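Local coordinates for protein omega-class glutathione S-transferase (Bombyx mori, PDB 3WD6) that binds glutathione and, as an omega-class family member, probably acts as a glutathione transferase and glutathione-dependent dehydroascorbate reductase, at residues K29-M35 with D54-I60; K72-K77 with D86-E91. All blocks are in the same frame, centred on the assembly; numbering follows the deposited sequence.

Interaction 1: K29-M35 with D54-I60; sequences KLRVYNM and DYEVVNI
R31 to N34 pair with E56 to N59 as neighbouring parallel strands, their axes 4.7 Å apart and inclined by 20°. The backbone bonds run from E56 N to L30 O, V32 N to E56 O, V58 N to V32 O, N34 N to V58 O and I60 N to N34 O, so L30, V32 and N34 on one side and E56, V58 and I60 on the other turn N-H or C=O groups to the neighbouring strand.

On the sheet face that carries R31, Y33, E56 and V58, R31 and E56 form a salt bridge. OE1 of E56 lies at the guanidinium edge of R31, close to NE, with a weak second bond from NH2, the two planes 20° apart. E56 reaches this edge because its CG sits between the backbone N and carbonyl carbon (chi1 56°) and the chain then runs out extended. A water joins the same OE1 to K29 O, while E56 OE2 bonds N27. CG2 of V58 packs over one guanidinium face, 3.6 Å from R31 NE. R31 NH1 donates in plane to Y33 OH, 3.0 Å away, a hydroxyl also bonded to E82. The Y33 ring lies alongside V58.

On the face of V32, N34, V57 and N59, V57 CG1 meets N34 CB; V32 CG2 also touches Y55 CD2 at 3.6 Å. Farther along, N34 ND2 donates to N59 OD1 (3.0 Å) in that oxygen's carbonyl plane, although the two amides are twisted against each other. At the other end, K29 NZ meets the syn lone pair of D54 OD2, a salt bridge among exposed residues.

Helix 39-51 connects the two strands in a beta-alpha-beta unit of the thioredoxin-like domain and covers V32, N34 and Y55; strand 16-17 flanks 56-60, and strand 80-82 runs antiparallel to 31-34.

Interaction 2: K72-K77 with D86-E91; sequences KSAFAK and DVTIYE. With GSH (glutathione), chain J.
Aromatic packing joins F75 to Y90 in a T-shaped pair: CE2 of Y90 points at the centre of the F75 face, with ring centroids 5.2 Å apart and planes at 79°. One face of the Y90 ring lies over the backbone at S73 and A74, with A74 N 3.6 Å above it and offset toward the rim. Y90 CG sits between its backbone N and carbonyl carbon (chi1 39°), which turns the ring over this loop.

A hydrogen bond and a salt bridge join the other end. T88 OG1 donates to K72 O at 2.7 Å, approaching 30° out of the carbonyl plane. K72 NZ forms a salt bridge with D86 OD1 at 3.1 Å and another with E82. Within the loop, a type I turn spans S73 to A76, and S73 OG donates to K77 O.

Glutathione meets the contact at E91. Its N1 donates to E91 OE1 at 2.8 Å, while OE2 of the same carboxylate lies in the F75 ring plane, at its edge. In E91, the N-cap residue of helix 92-102, one oxygen thus bonds the ligand while the other rests against the ring, and its negative charge probably stabilises the ligand's ammonium group.

Interactions 1 and 2 belong to the same mixed sheet, their centres about 12 Å apart, and strand 80-82 lies between 31-34 and 87-90. They touch directly where Y33 OH packs against K72 CE at 3.5 Å. E82 links them too, hydrogen-bonded to Y33 OH through OE2 and pairing with K72 NZ through OE1. Both approach the glutathione site, but differently. Interaction 2 contributes A76, K77 and E91 to the pocket itself, with S92 and V78 O supplying further hydrogen bonds. Interaction 1 borders it: the M35 side chain comes within about 4 Å of that of C38 and is about 5 Å from the ligand, and the I60 side chain is about 4 Å from that of V78.

Interaction 1: K29-M35 with D54-I60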
loop_
_atom_site.group_PDB
_atom_site.type_symbol
_atom_site.label_atom_id
_atom_site.label_comp_id
_atom_site.label_asym_id
_atom_site.label_seq_id
_atom_site.Cartn_x
_atom_site.Cartn_y
_atom_site.Cartn_z
ATOM N N LYS A 29 -13.628 -16.484 8.146
ATOM C CA LYS A 29 -13.117 -15.596 7.103
ATOM C C LYS A 29 -11.676 -15.162 7.382
ATOM O O LYS A 29 -11.361 -14.722 8.491
ATOM C CB LYS A 29 -13.990 -14.346 6.998
ATOM C CG LYS A 29 -15.181 -14.470 6.054
ATOM C CD LYS A 29 -15.500 -13.105 5.437
ATOM C CE LYS A 29 -16.984 -12.962 5.072
ATOM N NZ LYS A 29 -17.441 -14.086 4.232
ATOM N N LEU A 30 -10.806 -15.292 6.380
ATOM C CA LEU A 30 -9.484 -14.680 6.446
ATOM C C LEU A 30 -9.665 -13.212 6.812
ATOM O O LEU A 30 -10.492 -12.499 6.205
ATOM C CB LEU A 30 -8.755 -14.799 5.108
ATOM C CG LEU A 30 -7.271 -14.401 5.183
ATOM C CD1 LEU A 30 -6.376 -15.392 4.428
ATOM C CD2 LEU A 30 -7.082 -13.005 4.657
ATOM N N ARG A 31 -8.912 -12.767 7.817
ATOM C CA ARG A 31 -9.073 -11.426 8.357
ATOM C C ARG A 31 -7.796 -10.605 8.250
ATOM O O ARG A 31 -6.695 -11.078 8.592
ATOM C CB ARG A 31 -9.491 -11.496 9.823
ATOM C CG ARG A 31 -9.237 -10.187 10.589
ATOM C CD ARG A 31 -9.570 -10.342 12.056
ATOM N NE ARG A 31 -10.966 -10.734 12.258
ATOM C CZ ARG A 31 -11.492 -10.994 13.450
ATOM N NH1 ARG A 31 -10.731 -10.907 14.533
ATOM N NH2 ARG A 31 -12.765 -11.342 13.560
ATOM N N VAL A 32 -7.945 -9.358 7.812
ATOM C CA VAL A 32 -6.809 -8.443 7.771
ATOM C C VAL A 32 -6.905 -7.416 8.891
ATOM O O VAL A 32 -7.896 -6.676 8.956
ATOM C CB VAL A 32 -6.769 -7.653 6.431
ATOM C CG1 VAL A 32 -5.515 -6.763 6.347
ATOM C CG2 VAL A 32 -6.834 -8.607 5.245
ATOM N N TYR A 33 -5.886 -7.354 9.752
ATOM C CA TYR A 33 -5.743 -6.210 10.662
ATOM C C TYR A 33 -5.121 -5.067 9.867
ATOM O O TYR A 33 -3.987 -5.173 9.371
ATOM C CB TYR A 33 -4.928 -6.565 11.929
ATOM C CG TYR A 33 -5.652 -7.615 12.736
ATOM C CD1 TYR A 33 -6.684 -7.260 13.594
ATOM C CD2 TYR A 33 -5.359 -8.974 12.586
ATOM C CE1 TYR A 33 -7.384 -8.214 14.309
ATOM C CE2 TYR A 33 -6.062 -9.942 13.303
ATOM C CZ TYR A 33 -7.072 -9.550 14.159
ATOM O OH TYR A 33 -7.787 -10.486 14.869
ATOM N N ASN A 34 -5.878 -3.980 9.741
ATOM C CA ASN A 34 -5.588 -2.939 8.760
ATOM C C ASN A 34 -5.661 -1.558 9.394
ATOM O O ASN A 34 -6.178 -1.422 10.517
ATOM C CB ASN A 34 -6.673 -3.045 7.673
ATOM C CG ASN A 34 -6.459 -2.100 6.506
ATOM O OD1 ASN A 34 -5.364 -2.021 5.928
ATOM N ND2 ASN A 34 -7.523 -1.383 6.135
ATOM N N MET A 35 -5.141 -0.539 8.702
ATOM C CA MET A 35 -5.691 0.801 8.886
ATOM C C MET A 35 -5.797 1.497 7.538
ATOM O O MET A 35 -4.882 1.423 6.714
ATOM C CB MET A 35 -4.990 1.616 9.967
ATOM C CG MET A 35 -3.926 2.527 9.490
ATOM S SD MET A 35 -4.468 4.226 9.091
ATOM C CE MET A 35 -2.809 4.945 9.009
ATOM N N ASP A 54 -11.895 -14.150 -0.511
ATOM C CA ASP A 54 -12.839 -13.584 0.459
ATOM C C ASP A 54 -12.112 -13.281 1.778
ATOM O O ASP A 54 -11.272 -14.065 2.240
ATOM C CB ASP A 54 -14.037 -14.501 0.705
ATOM C CG ASP A 54 -15.178 -13.781 1.424
ATOM O OD1 ASP A 54 -15.532 -12.657 1.004
ATOM O OD2 ASP A 54 -15.703 -14.318 2.430
ATOM N N TYR A 55 -12.408 -12.122 2.357
ATOM C CA TYR A 55 -11.803 -11.748 3.622
ATOM C C TYR A 55 -12.633 -10.686 4.315
ATOM O O TYR A 55 -13.640 -10.203 3.771
ATOM C CB TYR A 55 -10.357 -11.265 3.431
ATOM C CG TYR A 55 -10.229 -9.955 2.684
ATOM C CD1 TYR A 55 -10.359 -9.907 1.299
ATOM C CD2 TYR A 55 -9.953 -8.762 3.361
ATOM C CE1 TYR A 55 -10.221 -8.715 0.601
ATOM C CE2 TYR A 55 -9.819 -7.558 2.675
ATOM C CZ TYR A 55 -9.955 -7.540 1.289
ATOM O OH TYR A 55 -9.836 -6.354 0.579
ATOM N N GLU A 56 -12.214 -10.353 5.533
ATOM C CA GLU A 56 -12.840 -9.295 6.318
ATOM C C GLU A 56 -11.729 -8.365 6.806
ATOM O O GLU A 56 -10.547 -8.769 6.902
ATOM C CB GLU A 56 -13.607 -9.882 7.518
ATOM C CG GLU A 56 -12.723 -10.752 8.419
ATOM C CD GLU A 56 -13.421 -11.177 9.701
ATOM O OE1 GLU A 56 -12.719 -11.517 10.684
ATOM O OE2 GLU A 56 -14.671 -11.185 9.725
ATOM N N VAL A 57 -12.107 -7.127 7.112
ATOM C CA VAL A 57 -11.148 -6.130 7.558
ATOM C C VAL A 57 -11.461 -5.731 8.991
ATOM O O VAL A 57 -12.599 -5.424 9.306
ATOM C CB VAL A 57 -11.215 -4.850 6.675
ATOM C CG1 VAL A 57 -10.283 -3.758 7.210
ATOM C CG2 VAL A 57 -10.906 -5.173 5.208
ATOM N N VAL A 58 -10.450 -5.742 9.854
ATOM C CA VAL A 58 -10.558 -5.109 11.166
ATOM C C VAL A 58 -9.615 -3.907 11.210
ATOM O O VAL A 58 -8.399 -4.065 11.101
ATOM C CB VAL A 58 -10.233 -6.086 12.332
ATOM C CG1 VAL A 58 -10.139 -5.306 13.663
ATOM C CG2 VAL A 58 -11.297 -7.169 12.429
ATOM N N ASN A 59 -10.172 -2.705 11.340
ATOM C CA ASN A 59 -9.349 -1.491 11.330
ATOM C C ASN A 59 -8.806 -1.111 12.701
ATOM O O ASN A 59 -9.495 -1.251 13.711
ATOM C CB ASN A 59 -10.108 -0.340 10.687
ATOM C CG ASN A 59 -10.200 -0.497 9.190
ATOM O OD1 ASN A 59 -9.247 -0.976 8.545
ATOM N ND2 ASN A 59 -11.343 -0.119 8.619
ATOM N N ILE A 60 -7.567 -0.643 12.739
ATOM C CA ILE A 60 -6.894 -0.399 14.013
ATOM C C ILE A 60 -6.456 1.043 14.158
ATOM O O ILE A 60 -5.714 1.551 13.315
ATOM C CB ILE A 60 -5.617 -1.249 14.157
ATOM C CG1 ILE A 60 -5.934 -2.756 14.072
ATOM C CG2 ILE A 60 -4.898 -0.881 15.420
ATOM C CD1 ILE A 60 -6.821 -3.296 15.185
HETATM O O HOH W 1 -12.888 -14.100 10.946
HETATM O O HOH W 2 -11.764 -16.531 3.834
#

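Interaction 2: K72-K77 with D86-E91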
loop_
_atom_site.group_PDB
_atom_site.type_symbol
_atom_site.label_atom_id
_atom_site.label_comp_id
_atom_site.label_asym_id
_atom_site.label_seq_id
_atom_site.Cartn_x
_atom_site.Cartn_y
_atom_site.Cartn_z
ATOM N N LYS A 72 -1.910 -10.468 17.827
ATOM C CA LYS A 72 -2.129 -10.763 16.418
ATOM C C LYS A 72 -0.949 -10.310 15.561
ATOM O O LYS A 72 -0.645 -10.922 14.526
ATOM C CB LYS A 72 -3.398 -10.053 15.935
ATOM C CG LYS A 72 -4.615 -10.341 16.784
ATOM C CD LYS A 72 -4.904 -11.848 16.839
ATOM C CE LYS A 72 -6.229 -12.109 17.528
ATOM N NZ LYS A 72 -6.401 -13.557 17.733
ATOM N N SER A 73 -0.296 -9.232 15.987
ATOM C CA SER A 73 0.797 -8.631 15.217
ATOM C C SER A 73 1.955 -8.217 16.146
ATOM O O SER A 73 1.954 -7.128 16.734
ATOM C CB SER A 73 0.272 -7.427 14.412
ATOM O OG SER A 73 1.194 -7.022 13.411
ATOM N N ALA A 74 2.946 -9.091 16.264
ATOM C CA ALA A 74 3.980 -8.949 17.284
ATOM C C ALA A 74 4.661 -7.572 17.347
ATOM O O ALA A 74 5.007 -7.105 18.440
ATOM C CB ALA A 74 5.022 -10.072 17.156
ATOM N N PHE A 75 4.870 -6.924 16.205
ATOM C CA PHE A 75 5.562 -5.631 16.221
ATOM C C PHE A 75 4.617 -4.453 16.419
ATOM O O PHE A 75 5.006 -3.296 16.203
ATOM C CB PHE A 75 6.367 -5.420 14.942
ATOM C CG PHE A 75 7.249 -6.581 14.582
ATOM C CD1 PHE A 75 7.739 -7.434 15.573
ATOM C CD2 PHE A 75 7.588 -6.829 13.245
ATOM C CE1 PHE A 75 8.550 -8.511 15.242
ATOM C CE2 PHE A 75 8.398 -7.906 12.904
ATOM C CZ PHE A 75 8.878 -8.750 13.904
ATOM N N ALA A 76 3.385 -4.739 16.837
ATOM C CA ALA A 76 2.342 -3.707 16.942
ATOM C C ALA A 76 2.149 -2.891 15.641
ATOM O O ALA A 76 1.841 -1.698 15.673
ATOM C CB ALA A 76 2.590 -2.783 18.151
ATOM N N LYS A 77 2.299 -3.557 14.502
ATOM C CA LYS A 77 2.115 -2.907 13.211
ATOM C C LYS A 77 0.961 -3.500 12.417
ATOM O O LYS A 77 0.481 -4.613 12.726
ATOM C CB LYS A 77 3.398 -2.993 12.382
ATOM C CG LYS A 77 4.480 -2.033 12.838
ATOM C CD LYS A 77 5.818 -2.382 12.209
ATOM C CE LYS A 77 6.924 -1.535 12.807
ATOM N NZ LYS A 77 8.269 -1.919 12.278
ATOM N N ASP A 86 -6.027 -17.495 16.130
ATOM C CA ASP A 86 -4.735 -17.309 16.776
ATOM C C ASP A 86 -3.562 -17.755 15.901
ATOM O O ASP A 86 -2.491 -18.112 16.424
ATOM C CB ASP A 86 -4.684 -18.026 18.134
ATOM C CG ASP A 86 -5.779 -17.556 19.090
ATOM O OD1 ASP A 86 -6.200 -16.379 18.988
ATOM O OD2 ASP A 86 -6.227 -18.368 19.940
ATOM N N VAL A 87 -3.753 -17.734 14.582
ATOM C CA VAL A 87 -2.647 -17.989 13.653
ATOM C C VAL A 87 -2.536 -16.824 12.659
ATOM O O VAL A 87 -3.404 -16.637 11.773
ATOM C CB VAL A 87 -2.796 -19.353 12.932
ATOM C CG1 VAL A 87 -1.653 -19.572 11.938
ATOM C CG2 VAL A 87 -2.856 -20.496 13.961
ATOM N N THR A 88 -1.479 -16.029 12.825
ATOM C CA THR A 88 -1.369 -14.788 12.089
ATOM C C THR A 88 -0.025 -14.612 11.421
ATOM O O THR A 88 0.998 -15.145 11.887
ATOM C CB THR A 88 -1.581 -13.580 12.997
ATOM O OG1 THR A 88 -0.539 -13.558 13.982
ATOM C CG2 THR A 88 -2.974 -13.631 13.653
ATOM N N ILE A 89 -0.042 -13.835 10.339
ATOM C CA ILE A 89 1.168 -13.439 9.629
ATOM C C ILE A 89 1.187 -11.912 9.585
ATOM O O ILE A 89 0.135 -11.276 9.421
ATOM C CB ILE A 89 1.135 -13.957 8.176
ATOM C CG1 ILE A 89 1.019 -15.474 8.157
ATOM C CG2 ILE A 89 2.383 -13.523 7.422
ATOM C CD1 ILE A 89 2.297 -16.141 8.542
ATOM N N TYR A 90 2.365 -11.317 9.716
ATOM C CA TYR A 90 2.477 -9.872 9.571
ATOM C C TYR A 90 3.724 -9.540 8.781
ATOM O O TYR A 90 4.487 -10.445 8.420
ATOM C CB TYR A 90 2.472 -9.167 10.925
ATOM C CG TYR A 90 3.256 -9.903 11.987
ATOM C CD1 TYR A 90 2.677 -10.935 12.713
ATOM C CD2 TYR A 90 4.570 -9.561 12.268
ATOM C CE1 TYR A 90 3.387 -11.611 13.687
ATOM C CE2 TYR A 90 5.291 -10.234 13.240
ATOM C CZ TYR A 90 4.691 -11.260 13.945
ATOM O OH TYR A 90 5.412 -11.927 14.907
ATOM N N GLU A 91 3.930 -8.247 8.531
ATOM C CA GLU A 91 4.898 -7.767 7.539
ATOM C C GLU A 91 4.273 -7.896 6.157
ATOM O O GLU A 91 4.080 -9.006 5.651
ATOM C CB GLU A 91 6.240 -8.495 7.617
ATOM C CG GLU A 91 7.046 -8.124 8.850
ATOM C CD GLU A 91 7.408 -6.654 8.868
ATOM O OE1 GLU A 91 8.012 -6.167 7.878
ATOM O OE2 GLU A 91 7.085 -5.979 9.876
HETATM N N1 GSH J . 7.613 -3.388 7.409
HETATM C CA1 GSH J . 6.191 -3.356 7.774
HETATM C C1 GSH J . 5.301 -3.937 6.681
HETATM O O11 GSH J . 4.172 -4.487 6.957
HETATM O O12 GSH J . 5.712 -3.899 5.468
HETATM C CB1 GSH J . 5.813 -1.919 8.105
HETATM C CG1 GSH J . 4.363 -1.587 8.259
HETATM C CD1 GSH J . 4.068 -0.282 8.955
HETATM O OE1 GSH J . 4.923 0.587 9.091
HETATM N N2 GSH J . 2.759 -0.034 9.477
HETATM C CA2 GSH J . 2.544 1.244 10.165
HETATM C C2 GSH J . 2.285 0.941 11.626
HETATM O O2 GSH J . 1.553 0.001 11.913
HETATM C CB2 GSH J . 1.355 1.931 9.592
HETATM S SG2 GSH J . 1.530 2.777 8.063
HETATM N N3 GSH J . 2.883 1.763 12.655
HETATM C CA3 GSH J . 2.624 1.471 14.066
HETATM C C3 GSH J . 2.694 2.621 14.989
HETATM O O31 GSH J . 1.922 3.603 14.821
HETATM O O32 GSH J . 3.514 2.606 15.941
#